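Fatty acid synthase 1, isoform A (Drosophila melanogaster, PDB 6FN6) probably carries out the dehydration, enoyl reduction and ketoreduction steps of fatty acid synthesis, this chain being the modifying region of a multifunctional synthase. Local coordinates at residues A[703-708]-A[729-734]; A[767-772]-A[797-802]; A[787-792]-A[810-815]; A[804-809]-A[829-834]. One frame throughout, in Å; residues are numbered along the deposited sequence.

Contact 1 (A[703-708]-A[729-734]); sequences GQMKKG and LAHGLT
Met705 reaches across from the loop 703-708 to cover Leu733 and His731. Its CB lies 3.9 Å from CD2 of Leu733. CG sits between the backbone N and the carbonyl carbon (chi1 64°), and from there the chain runs out extended. SD passes Leu733 at 3.9 Å from CD2, and CE ends over one face of His731, 3.8 Å from the ring centroid and only 14° off the ring normal. This is a CH-pi contact of the methyl; SD is farther off and oblique to the ring. Lys707 lays its CB against the carbonyl O of His731, while its amine leads away. Further along, Gly708 N donates to Gly732 O at 3.3 Å. Gly732, with positive phi, is the C-prime residue of the Schellman motif that closes helix 719-731, and the chain turns there into strand 734-739. The contact therefore lies at one end of a beta-alpha-beta crossover in the Rossmann-type half of the enoylreductase, where the loop leading into strand 710-713 meets the loop leaving the helix. Besides one long backbone bond, C-H groups rest against the carbonyl O atoms of Lys706 and His731; much of the remaining surface is apolar, which suggests that Met705 contributes substantially.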
loop_
_atom_site.group_PDB
_atom_site.type_symbol
_atom_site.label_atom_id
_atom_site.label_comp_id
_atom_site.label_asym_id
_atom_site.label_seq_id
_atom_site.Cartn_x
_atom_site.Cartn_y
_atom_site.Cartn_z
ATOM N N GLY A 703 -13.523 -3.377 -14.723
ATOM C CA GLY A 703 -14.094 -4.112 -13.609
ATOM C C GLY A 703 -14.887 -5.349 -13.992
ATOM O O GLY A 703 -15.016 -6.279 -13.192
ATOM N N GLN A 704 -15.421 -5.360 -15.209
ATOM C CA GLN A 704 -16.226 -6.480 -15.689
ATOM C C GLN A 704 -17.298 -6.847 -14.672
ATOM O O GLN A 704 -17.322 -7.967 -14.163
ATOM C CB GLN A 704 -15.347 -7.698 -15.974
ATOM C CG GLN A 704 -14.157 -7.421 -16.875
ATOM C CD GLN A 704 -13.393 -8.684 -17.228
ATOM O OE1 GLN A 704 -12.170 -8.740 -17.097
ATOM N NE2 GLN A 704 -14.110 -9.704 -17.685
ATOM N N MET A 705 -18.189 -5.906 -14.390
ATOM C CA MET A 705 -19.218 -6.114 -13.383
ATOM C C MET A 705 -20.290 -7.064 -13.905
ATOM O O MET A 705 -20.656 -7.013 -15.080
ATOM C CB MET A 705 -19.832 -4.774 -12.969
ATOM C CG MET A 705 -20.571 -4.035 -14.079
ATOM S SD MET A 705 -21.524 -2.641 -13.445
ATOM C CE MET A 705 -22.160 -1.945 -14.963
ATOM N N LYS A 706 -20.784 -7.932 -13.025
ATOM C CA LYS A 706 -21.802 -8.908 -13.395
ATOM C C LYS A 706 -23.078 -8.707 -12.588
ATOM O O LYS A 706 -23.045 -8.201 -11.466
ATOM C CB LYS A 706 -21.283 -10.331 -13.184
ATOM C CG LYS A 706 -20.727 -10.996 -14.433
ATOM C CD LYS A 706 -19.283 -10.607 -14.684
ATOM C CE LYS A 706 -18.720 -11.329 -15.897
ATOM N NZ LYS A 706 -17.262 -11.078 -16.075
ATOM N N LYS A 707 -24.200 -9.119 -13.168
ATOM C CA LYS A 707 -25.500 -8.991 -12.524
ATOM C C LYS A 707 -25.515 -9.716 -11.180
ATOM O O LYS A 707 -24.924 -10.788 -11.036
ATOM C CB LYS A 707 -26.594 -9.534 -13.448
ATOM C CG LYS A 707 -27.979 -9.630 -12.823
ATOM C CD LYS A 707 -29.010 -10.061 -13.858
ATOM C CE LYS A 707 -30.365 -10.334 -13.230
ATOM N NZ LYS A 707 -30.348 -11.532 -12.341
ATOM N N GLY A 708 -26.191 -9.124 -10.200
ATOM C CA GLY A 708 -26.327 -9.738 -8.892
ATOM C C GLY A 708 -25.196 -9.402 -7.938
ATOM O O GLY A 708 -25.288 -9.673 -6.741
ATOM N N LEU A 729 -27.423 -0.170 -11.551
ATOM C CA LEU A 729 -28.781 -0.628 -11.286
ATOM C C LEU A 729 -29.398 -1.225 -12.548
ATOM O O LEU A 729 -30.213 -2.146 -12.476
ATOM C CB LEU A 729 -29.652 0.517 -10.765
ATOM C CG LEU A 729 -29.355 1.022 -9.348
ATOM C CD1 LEU A 729 -30.265 2.190 -9.004
ATOM C CD2 LEU A 729 -29.496 -0.088 -8.309
ATOM N N ALA A 730 -29.004 -0.698 -13.702
ATOM C CA ALA A 730 -29.514 -1.188 -14.977
ATOM C C ALA A 730 -29.004 -2.599 -15.248
ATOM O O ALA A 730 -29.721 -3.430 -15.804
ATOM C CB ALA A 730 -29.117 -0.251 -16.104
ATOM N N HIS A 731 -27.760 -2.861 -14.862
ATOM C CA HIS A 731 -27.160 -4.176 -15.061
ATOM C C HIS A 731 -27.608 -5.167 -13.983
ATOM O O HIS A 731 -27.367 -6.371 -14.099
ATOM C CB HIS A 731 -25.635 -4.066 -15.085
ATOM C CG HIS A 731 -25.083 -3.675 -16.422
ATOM N ND1 HIS A 731 -24.178 -4.456 -17.109
ATOM C CD2 HIS A 731 -25.315 -2.593 -17.202
ATOM C CE1 HIS A 731 -23.872 -3.868 -18.252
ATOM N NE2 HIS A 731 -24.548 -2.737 -18.333
ATOM N N GLY A 732 -28.250 -4.656 -12.936
ATOM C CA GLY A 732 -28.863 -5.501 -11.926
ATOM C C GLY A 732 -28.039 -5.734 -10.675
ATOM O O GLY A 732 -28.305 -6.668 -9.921
ATOM N N LEU A 733 -27.031 -4.901 -10.450
ATOM C CA LEU A 733 -26.211 -5.024 -9.251
ATOM C C LEU A 733 -26.908 -4.435 -8.030
ATOM O O LEU A 733 -27.769 -3.563 -8.149
ATOM C CB LEU A 733 -24.858 -4.336 -9.441
ATOM C CG LEU A 733 -23.794 -5.096 -10.238
ATOM C CD1 LEU A 733 -24.181 -5.229 -11.702
ATOM C CD2 LEU A 733 -22.443 -4.413 -10.092
ATOM N N THR A 734 -26.540 -4.938 -6.856
ATOM C CA THR A 734 -26.926 -4.311 -5.601
ATOM C C THR A 734 -25.984 -3.136 -5.354
ATOM O O THR A 734 -24.761 -3.287 -5.401
ATOM C CB THR A 734 -26.882 -5.306 -4.428
ATOM O OG1 THR A 734 -27.907 -6.296 -4.599
ATOM C CG2 THR A 734 -27.085 -4.594 -3.091
#

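Contact 2 (A[767-772]-A[797-802])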
loop_
_atom_site.group_PDB
_atom_site.type_symbol
_atom_site.label_atom_id
_atom_site.label_comp_id
_atom_site.label_asym_id
_atom_site.label_seq_id
_atom_site.Cartn_x
_atom_site.Cartn_y
_atom_site.Cartn_z
ATOM N N SER A 767 -17.836 6.212 8.369
ATOM C CA SER A 767 -18.940 5.424 8.917
ATOM C C SER A 767 -19.463 4.389 7.926
ATOM O O SER A 767 -19.962 3.338 8.330
ATOM C CB SER A 767 -20.086 6.339 9.353
ATOM O OG SER A 767 -20.783 6.855 8.232
ATOM N N PHE A 768 -19.334 4.674 6.634
ATOM C CA PHE A 768 -19.886 3.796 5.608
ATOM C C PHE A 768 -19.263 2.403 5.652
ATOM O O PHE A 768 -19.859 1.435 5.178
ATOM C CB PHE A 768 -19.701 4.411 4.217
ATOM C CG PHE A 768 -18.266 4.556 3.799
ATOM C CD1 PHE A 768 -17.578 3.491 3.242
ATOM C CD2 PHE A 768 -17.609 5.766 3.949
ATOM C CE1 PHE A 768 -16.258 3.627 2.855
ATOM C CE2 PHE A 768 -16.292 5.910 3.562
ATOM C CZ PHE A 768 -15.615 4.841 3.013
ATOM N N GLU A 769 -18.067 2.299 6.222
ATOM C CA GLU A 769 -17.408 1.006 6.362
ATOM C C GLU A 769 -18.248 0.064 7.221
ATOM O O GLU A 769 -18.515 -1.073 6.831
ATOM C CB GLU A 769 -16.013 1.177 6.968
ATOM C CG GLU A 769 -15.229 -0.118 7.103
ATOM C CD GLU A 769 -13.896 0.082 7.793
ATOM O OE1 GLU A 769 -13.394 1.227 7.799
ATOM O OE2 GLU A 769 -13.353 -0.902 8.339
ATOM N N GLN A 770 -18.665 0.543 8.389
ATOM C CA GLN A 770 -19.478 -0.258 9.294
ATOM C C GLN A 770 -20.801 -0.607 8.628
ATOM O O GLN A 770 -21.273 -1.737 8.723
ATOM C CB GLN A 770 -19.730 0.480 10.612
ATOM C CG GLN A 770 -18.520 0.561 11.533
ATOM C CD GLN A 770 -17.434 1.465 10.991
ATOM O OE1 GLN A 770 -17.702 2.586 10.557
ATOM N NE2 GLN A 770 -16.197 0.983 11.012
ATOM N N LEU A 771 -21.387 0.371 7.944
ATOM C CA LEU A 771 -22.678 0.189 7.291
ATOM C C LEU A 771 -22.632 -0.937 6.267
ATOM O O LEU A 771 -23.500 -1.810 6.251
ATOM C CB LEU A 771 -23.114 1.490 6.615
ATOM C CG LEU A 771 -24.459 1.498 5.878
ATOM C CD1 LEU A 771 -25.072 2.889 5.922
ATOM C CD2 LEU A 771 -24.328 1.034 4.429
ATOM N N VAL A 772 -21.618 -0.907 5.410
ATOM C CA VAL A 772 -21.498 -1.877 4.329
ATOM C C VAL A 772 -21.229 -3.265 4.887
ATOM O O VAL A 772 -21.855 -4.237 4.472
ATOM C CB VAL A 772 -20.405 -1.454 3.334
ATOM C CG1 VAL A 772 -20.096 -2.582 2.350
ATOM C CG2 VAL A 772 -20.833 -0.205 2.592
ATOM N N ILE A 797 -11.188 0.104 1.113
ATOM C CA ILE A 797 -10.464 -1.137 0.871
ATOM C C ILE A 797 -11.027 -2.235 1.764
ATOM O O ILE A 797 -11.254 -3.360 1.319
ATOM C CB ILE A 797 -8.949 -0.942 1.099
ATOM C CG1 ILE A 797 -8.344 -0.091 -0.020
ATOM C CG2 ILE A 797 -8.229 -2.285 1.220
ATOM C CD1 ILE A 797 -8.255 -0.786 -1.367
ATOM N N ARG A 798 -11.261 -1.898 3.028
ATOM C CA ARG A 798 -11.782 -2.854 3.994
ATOM C C ARG A 798 -13.189 -3.323 3.618
ATOM O O ARG A 798 -13.669 -4.329 4.139
ATOM C CB ARG A 798 -11.788 -2.248 5.399
ATOM C CG ARG A 798 -10.407 -1.870 5.920
ATOM C CD ARG A 798 -10.481 -1.254 7.309
ATOM N NE ARG A 798 -9.408 -0.286 7.545
ATOM C CZ ARG A 798 -9.584 1.023 7.722
ATOM N NH1 ARG A 798 -10.798 1.564 7.703
ATOM N NH2 ARG A 798 -8.531 1.801 7.930
ATOM N N CYS A 799 -13.853 -2.588 2.729
ATOM C CA CYS A 799 -15.185 -2.973 2.264
ATOM C C CYS A 799 -15.131 -4.016 1.151
ATOM O O CYS A 799 -16.154 -4.596 0.783
ATOM C CB CYS A 799 -15.956 -1.747 1.768
ATOM S SG CYS A 799 -16.495 -0.625 3.068
ATOM N N LEU A 800 -13.940 -4.249 0.612
ATOM C CA LEU A 800 -13.788 -5.167 -0.509
ATOM C C LEU A 800 -13.820 -6.627 -0.062
ATOM O O LEU A 800 -13.058 -7.042 0.815
ATOM C CB LEU A 800 -12.487 -4.880 -1.254
ATOM C CG LEU A 800 -12.404 -5.402 -2.690
ATOM C CD1 LEU A 800 -13.483 -4.791 -3.568
ATOM C CD2 LEU A 800 -11.034 -5.133 -3.279
ATOM N N GLY A 801 -14.716 -7.396 -0.672
ATOM C CA GLY A 801 -14.864 -8.807 -0.365
ATOM C C GLY A 801 -14.050 -9.687 -1.295
ATOM O O GLY A 801 -13.346 -9.189 -2.175
ATOM N N LEU A 802 -14.142 -10.998 -1.093
ATOM C CA LEU A 802 -13.384 -11.963 -1.885
ATOM C C LEU A 802 -13.568 -11.738 -3.384
ATOM O O LEU A 802 -14.668 -11.451 -3.852
ATOM C CB LEU A 802 -13.800 -13.390 -1.517
ATOM C CG LEU A 802 -13.454 -13.831 -0.091
ATOM C CD1 LEU A 802 -14.188 -15.113 0.285
ATOM C CD2 LEU A 802 -11.948 -14.011 0.068
#
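Glu769 and Cys799 mark the closest approach of the two backbones, their CA atoms 6.1 Å apart. Residues 768-772 are helical, part of helix 768-775. Opposite them, 797-800 make a type I beta turn, in which Leu800 N bonds to Ile797 O as the chain leaves helix 791-797 for the short strand 800-801. The turn presents the side chains of Arg798 and Cys799 to helix 768-775. SG of Cys799 fits between three residues: it is 3.8 Å from CA of Glu769, 4.0 Å from CB of Val772, and 4.3 Å from CD1 of Phe768, meeting that ring at its edge in a sulfur-aromatic contact. Helix 768-775 and helix 791-797 both flank the parallel sheet of the Rossmann-type half of the enoylreductase, and the turn is tied to that sheet by backbone bonds from Cys799 and Gly801 to Val781. The polar part lies further out. Glu769, its chain extended and its CG turned away from the backbone N (chi1 -178°), brings its carboxylate to Arg798, which donates from NH1 to OE1 at 2.6 Å in a salt bridge. The bond lies near the guanidinium plane and on the syn side of OE1, though tilted 29° from the carboxylate plane, and the N-H...O angle is a bent 134°. OE2 lies instead beside the aliphatic part of the arginine, 3.1 Å from CD. The other amino group, NH2, forms a long, weak ion pair with Glu197 of the second subunit.

Contact 3 (A[787-792]-A[810-815]); sequences SLSEEK and GKFDLS
Phe812 and Glu790 bring a ring and a carboxylate together at an oblique angle, their planes 54° apart. CG of Glu790 approaches the ring carbon CE2 of Phe812 to 3.5 Å, and OE1 follows alongside at 3.7 Å from the same carbon. CB of Ser789 comes at the ring from a similarly slanted direction, 3.9 Å from CD2 of Phe812. At the edge of the ring, in its plane, lies CG of the neighbouring Asp813. A chi1 of -178° sets the ring of Phe812 on the far side of CB from its own N and swings it out toward Ser789 and Glu790.

The second flat group, the carboxylate of Asp813, faces the backbone. Its OD2 takes the N-H of Glu790 on the syn lone pair, at 2.9 Å and a fairly straight 159°, and OD1 adds a weak bond from the same N-H. Glu790, whose phi is positive, is the N-cap residue of helix 791-797. Both segments follow neighbouring parallel strands, 781-786 and 804-808, so this contact ties together two loops at the C-terminal edge of the sheet, the side where Rossmann-type folds bind their nucleotide. There the backbones come closest at Ser787 and Gly810, with CA atoms 4.3 Å apart. In the second loop, Lys811 is the N-cap of helix 812-816, and its carbonyl O receives both N and OG of Ser815, the latter at 2.7 Å. Asp813 OD1 also bonds to Ser818 OG, and its side chain packs on Met822 of the second subunit.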
loop_
_atom_site.group_PDB
_atom_site.type_symbol
_atom_site.label_atom_id
_atom_site.label_comp_id
_atom_site.label_asym_id
_atom_site.label_seq_id
_atom_site.Cartn_x
_atom_site.Cartn_y
_atom_site.Cartn_z
ATOM N N SER A 787 -13.722 7.662 -5.413
ATOM C CA SER A 787 -13.180 8.986 -5.707
ATOM C C SER A 787 -12.778 9.683 -4.404
ATOM O O SER A 787 -12.410 10.857 -4.407
ATOM C CB SER A 787 -14.191 9.840 -6.474
ATOM O OG SER A 787 -15.415 9.948 -5.768
ATOM N N LEU A 788 -12.873 8.955 -3.294
ATOM C CA LEU A 788 -12.451 9.459 -1.989
ATOM C C LEU A 788 -10.971 9.149 -1.779
ATOM O O LEU A 788 -10.376 8.399 -2.555
ATOM C CB LEU A 788 -13.299 8.834 -0.874
ATOM C CG LEU A 788 -14.622 9.526 -0.527
ATOM C CD1 LEU A 788 -15.418 9.899 -1.772
ATOM C CD2 LEU A 788 -15.452 8.634 0.379
ATOM N N SER A 789 -10.378 9.719 -0.734
ATOM C CA SER A 789 -8.943 9.565 -0.515
ATOM C C SER A 789 -8.582 9.403 0.958
ATOM O O SER A 789 -9.403 9.642 1.844
ATOM C CB SER A 789 -8.196 10.768 -1.095
ATOM O OG SER A 789 -8.556 11.960 -0.425
ATOM N N GLU A 790 -7.337 8.998 1.195
ATOM C CA GLU A 790 -6.795 8.837 2.541
ATOM C C GLU A 790 -7.652 7.881 3.385
ATOM O O GLU A 790 -8.050 6.822 2.897
ATOM C CB GLU A 790 -6.661 10.208 3.207
ATOM C CG GLU A 790 -5.700 11.130 2.461
ATOM C CD GLU A 790 -5.571 12.501 3.097
ATOM O OE1 GLU A 790 -4.477 12.815 3.607
ATOM O OE2 GLU A 790 -6.559 13.263 3.082
ATOM N N GLU A 791 -7.925 8.235 4.641
ATOM C CA GLU A 791 -8.569 7.305 5.572
ATOM C C GLU A 791 -9.866 6.736 4.996
ATOM O O GLU A 791 -10.277 5.631 5.347
ATOM C CB GLU A 791 -8.844 7.987 6.923
ATOM C CG GLU A 791 -9.916 9.078 6.908
ATOM C CD GLU A 791 -9.431 10.385 6.305
ATOM O OE1 GLU A 791 -8.205 10.549 6.126
ATOM O OE2 GLU A 791 -10.284 11.251 6.010
ATOM N N LYS A 792 -10.500 7.490 4.103
ATOM C CA LYS A 792 -11.730 7.040 3.467
ATOM C C LYS A 792 -11.439 6.022 2.369
ATOM O O LYS A 792 -12.310 5.233 2.004
ATOM C CB LYS A 792 -12.503 8.227 2.888
ATOM C CG LYS A 792 -12.966 9.239 3.925
ATOM C CD LYS A 792 -13.557 10.477 3.265
ATOM C CE LYS A 792 -13.675 11.631 4.249
ATOM N NZ LYS A 792 -14.017 12.916 3.572
ATOM N N GLY A 810 -9.987 8.577 -8.413
ATOM C CA GLY A 810 -9.446 9.751 -7.752
ATOM C C GLY A 810 -7.991 9.932 -8.137
ATOM O O GLY A 810 -7.460 9.132 -8.908
ATOM N N LYS A 811 -7.345 10.977 -7.623
ATOM C CA LYS A 811 -5.973 11.279 -8.024
ATOM C C LYS A 811 -5.042 11.569 -6.849
ATOM O O LYS A 811 -3.823 11.474 -6.989
ATOM C CB LYS A 811 -5.963 12.474 -8.979
ATOM C CG LYS A 811 -6.722 12.239 -10.280
ATOM C CD LYS A 811 -6.091 11.133 -11.112
ATOM C CE LYS A 811 -6.867 10.895 -12.394
ATOM N NZ LYS A 811 -6.766 12.045 -13.329
ATOM N N PHE A 812 -5.605 11.906 -5.693
ATOM C CA PHE A 812 -4.788 12.316 -4.554
ATOM C C PHE A 812 -3.763 11.262 -4.151
ATOM O O PHE A 812 -2.558 11.478 -4.277
ATOM C CB PHE A 812 -5.664 12.643 -3.347
ATOM C CG PHE A 812 -4.883 13.113 -2.154
ATOM C CD1 PHE A 812 -4.484 14.434 -2.049
ATOM C CD2 PHE A 812 -4.537 12.230 -1.145
ATOM C CE1 PHE A 812 -3.761 14.869 -0.957
ATOM C CE2 PHE A 812 -3.814 12.661 -0.048
ATOM C CZ PHE A 812 -3.425 13.984 0.045
ATOM N N ASP A 813 -4.245 10.126 -3.664
ATOM C CA ASP A 813 -3.363 9.083 -3.153
ATOM C C ASP A 813 -2.410 8.568 -4.227
ATOM O O ASP A 813 -1.294 8.151 -3.921
ATOM C CB ASP A 813 -4.185 7.932 -2.573
ATOM C CG ASP A 813 -4.950 8.341 -1.334
ATOM O OD1 ASP A 813 -4.339 8.379 -0.246
ATOM O OD2 ASP A 813 -6.162 8.624 -1.447
ATOM N N LEU A 814 -2.849 8.593 -5.480
ATOM C CA LEU A 814 -1.990 8.190 -6.586
ATOM C C LEU A 814 -0.844 9.182 -6.735
ATOM O O LEU A 814 0.320 8.791 -6.825
ATOM C CB LEU A 814 -2.784 8.093 -7.889
ATOM C CG LEU A 814 -3.324 6.704 -8.241
ATOM C CD1 LEU A 814 -4.122 6.108 -7.087
ATOM C CD2 LEU A 814 -4.165 6.761 -9.508
ATOM N N SER A 815 -1.183 10.468 -6.745
ATOM C CA SER A 815 -0.189 11.527 -6.866
ATOM C C SER A 815 0.773 11.519 -5.685
ATOM O O SER A 815 1.987 11.610 -5.861
ATOM C CB SER A 815 -0.875 12.889 -6.961
ATOM O OG SER A 815 -1.803 12.920 -8.029
#

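Contact 4 (A[804-809]-A[829-834])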
loop_
_atom_site.group_PDB
_atom_site.type_symbol
_atom_site.label_atom_id
_atom_site.label_comp_id
_atom_site.label_asym_id
_atom_site.label_seq_id
_atom_site.Cartn_x
_atom_site.Cartn_y
_atom_site.Cartn_z
ATOM N N GLY A 804 -12.832 -9.318 -5.006
ATOM C CA GLY A 804 -13.228 -7.946 -5.266
ATOM C C GLY A 804 -12.344 -7.230 -6.271
ATOM O O GLY A 804 -11.235 -7.675 -6.573
ATOM N N ARG A 805 -12.839 -6.112 -6.795
ATOM C CA ARG A 805 -12.104 -5.344 -7.794
ATOM C C ARG A 805 -12.227 -3.841 -7.522
ATOM O O ARG A 805 -13.279 -3.240 -7.739
ATOM C CB ARG A 805 -12.607 -5.688 -9.200
ATOM C CG ARG A 805 -12.382 -7.147 -9.571
ATOM C CD ARG A 805 -13.043 -7.533 -10.885
ATOM N NE ARG A 805 -14.497 -7.400 -10.862
ATOM C CZ ARG A 805 -15.316 -8.206 -10.193
ATOM N NH1 ARG A 805 -14.827 -9.203 -9.470
ATOM N NH2 ARG A 805 -16.626 -8.010 -10.239
ATOM N N PHE A 806 -11.137 -3.247 -7.046
ATOM C CA PHE A 806 -11.132 -1.841 -6.662
ATOM C C PHE A 806 -10.884 -0.952 -7.875
ATOM O O PHE A 806 -9.938 -1.163 -8.632
ATOM C CB PHE A 806 -10.066 -1.591 -5.596
ATOM C CG PHE A 806 -10.307 -0.361 -4.770
ATOM C CD1 PHE A 806 -9.832 0.875 -5.178
ATOM C CD2 PHE A 806 -11.003 -0.443 -3.576
ATOM C CE1 PHE A 806 -10.050 2.004 -4.411
ATOM C CE2 PHE A 806 -11.224 0.682 -2.806
ATOM C CZ PHE A 806 -10.746 1.907 -3.224
ATOM N N LEU A 807 -11.737 0.051 -8.040
ATOM C CA LEU A 807 -11.682 0.929 -9.202
ATOM C C LEU A 807 -11.440 2.368 -8.767
ATOM O O LEU A 807 -12.371 3.064 -8.361
ATOM C CB LEU A 807 -12.981 0.827 -10.000
ATOM C CG LEU A 807 -13.435 -0.600 -10.317
ATOM C CD1 LEU A 807 -14.830 -0.601 -10.918
ATOM C CD2 LEU A 807 -12.447 -1.278 -11.249
ATOM N N GLU A 808 -10.188 2.809 -8.848
ATOM C CA GLU A 808 -9.831 4.147 -8.395
ATOM C C GLU A 808 -9.970 5.155 -9.533
ATOM O O GLU A 808 -9.393 4.979 -10.605
ATOM C CB GLU A 808 -8.403 4.168 -7.844
ATOM C CG GLU A 808 -7.993 5.498 -7.231
ATOM C CD GLU A 808 -8.897 5.917 -6.087
ATOM O OE1 GLU A 808 -9.214 5.063 -5.234
ATOM O OE2 GLU A 808 -9.295 7.100 -6.040
ATOM N N ILE A 809 -10.743 6.207 -9.289
ATOM C CA ILE A 809 -10.897 7.285 -10.260
ATOM C C ILE A 809 -10.514 8.626 -9.635
ATOM O O ILE A 809 -10.698 9.676 -10.247
ATOM C CB ILE A 809 -12.328 7.321 -10.825
ATOM C CG1 ILE A 809 -13.353 7.463 -9.697
ATOM C CG2 ILE A 809 -12.596 6.064 -11.640
ATOM C CD1 ILE A 809 -14.757 7.753 -10.182
ATOM N N THR A 829 -7.938 -10.223 -5.095
ATOM C CA THR A 829 -8.538 -8.979 -5.559
ATOM C C THR A 829 -7.706 -8.307 -6.643
ATOM O O THR A 829 -6.609 -8.760 -6.974
ATOM C CB THR A 829 -8.721 -7.991 -4.392
ATOM O OG1 THR A 829 -7.501 -7.894 -3.646
ATOM C CG2 THR A 829 -9.838 -8.444 -3.480
ATOM N N SER A 830 -8.252 -7.232 -7.201
ATOM C CA SER A 830 -7.545 -6.426 -8.186
ATOM C C SER A 830 -7.685 -4.951 -7.844
ATOM O O SER A 830 -8.755 -4.500 -7.439
ATOM C CB SER A 830 -8.083 -6.693 -9.592
ATOM O OG SER A 830 -8.237 -8.080 -9.823
ATOM N N PHE A 831 -6.599 -4.204 -8.004
ATOM C CA PHE A 831 -6.652 -2.757 -7.866
ATOM C C PHE A 831 -6.442 -2.128 -9.240
ATOM O O PHE A 831 -5.462 -2.428 -9.920
ATOM C CB PHE A 831 -5.600 -2.262 -6.875
ATOM C CG PHE A 831 -5.859 -0.872 -6.366
ATOM C CD1 PHE A 831 -5.569 0.234 -7.147
ATOM C CD2 PHE A 831 -6.398 -0.675 -5.106
ATOM C CE1 PHE A 831 -5.811 1.509 -6.681
ATOM C CE2 PHE A 831 -6.639 0.598 -4.634
ATOM C CZ PHE A 831 -6.349 1.691 -5.424
ATOM N N HIS A 832 -7.374 -1.271 -9.648
ATOM C CA HIS A 832 -7.327 -0.657 -10.972
ATOM C C HIS A 832 -7.181 0.855 -10.919
ATOM O O HIS A 832 -8.086 1.560 -10.471
ATOM C CB HIS A 832 -8.588 -1.004 -11.759
ATOM C CG HIS A 832 -8.660 -2.437 -12.179
ATOM N ND1 HIS A 832 -8.102 -2.898 -13.351
ATOM C CD2 HIS A 832 -9.215 -3.515 -11.576
ATOM C CE1 HIS A 832 -8.318 -4.197 -13.457
ATOM N NE2 HIS A 832 -8.990 -4.596 -12.392
ATOM N N GLY A 833 -6.041 1.349 -11.388
ATOM C CA GLY A 833 -5.881 2.767 -11.643
ATOM C C GLY A 833 -6.573 3.106 -12.948
ATOM O O GLY A 833 -6.203 2.590 -14.002
ATOM N N ILE A 834 -7.579 3.970 -12.881
ATOM C CA ILE A 834 -8.407 4.263 -14.045
ATOM C C ILE A 834 -8.277 5.722 -14.454
ATOM O O ILE A 834 -8.782 6.620 -13.780
ATOM C CB ILE A 834 -9.874 3.893 -13.772
ATOM C CG1 ILE A 834 -10.001 2.383 -13.571
ATOM C CG2 ILE A 834 -10.778 4.356 -14.914
ATOM C CD1 ILE A 834 -11.215 1.977 -12.792
#
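Phe806 and Phe831 project side by side from one face of two paired strands. Their rings are nearly parallel, 13° apart, but slid so far that they barely overlap, with centroids 4.8 Å apart. Similar chi1 values (-158° and -162°) turn the two rings the same way, against Ile797 of helix 791-797. On the other face, CD1 of Ile834 reaches over to CB of Leu807 at 3.5 Å, and CD2 of Leu807 lies 3.9 Å from CB of His832. Between the faces runs a parallel ladder of five backbone bonds, beginning with Ser830 N to Gly804 O and ending with Ile834 N to Glu808 O; the shortest is Phe806 N to Ser830 O, at 2.7 Å. The polar ends find partners outside the pair: Arg805 bonds to Gly703 and forms a salt bridge with Glu709, Glu808 takes Asn786, and His832 ND1 is bonded by Arg702. The parallel ladder fixes strand 830-833 as the last of this chain's six-stranded Rossmann-type sheet, and its antiparallel pairing with the second subunit continues the sheet across the interface. The phenylalanines dominate one face, while the other mixes Leu807 and Ile834 with polar Arg805, Ser830 and His832.

All four contacts belong to the Rossmann-type half of the enoylreductase. Contact 4 is buried, at the edge strand where the sheet passes into the second subunit, and contact 2 is also buried but joins a helix to a turn through a cysteine and a salt bridge. Contact 1 is only partly buried and contact 3 lies at the surface; both join loops at helix ends, one largely through apolar reach, the other by a carboxylate on a backbone N-H. Contact 4 touches the rest: Leu807 packs on Gly703 of contact 1, Thr829 on Leu800 of contact 2, and Glu808 on Leu814 of contact 3. Helix 791-797 links two of them, beginning in contact 3 and ending in contact 2.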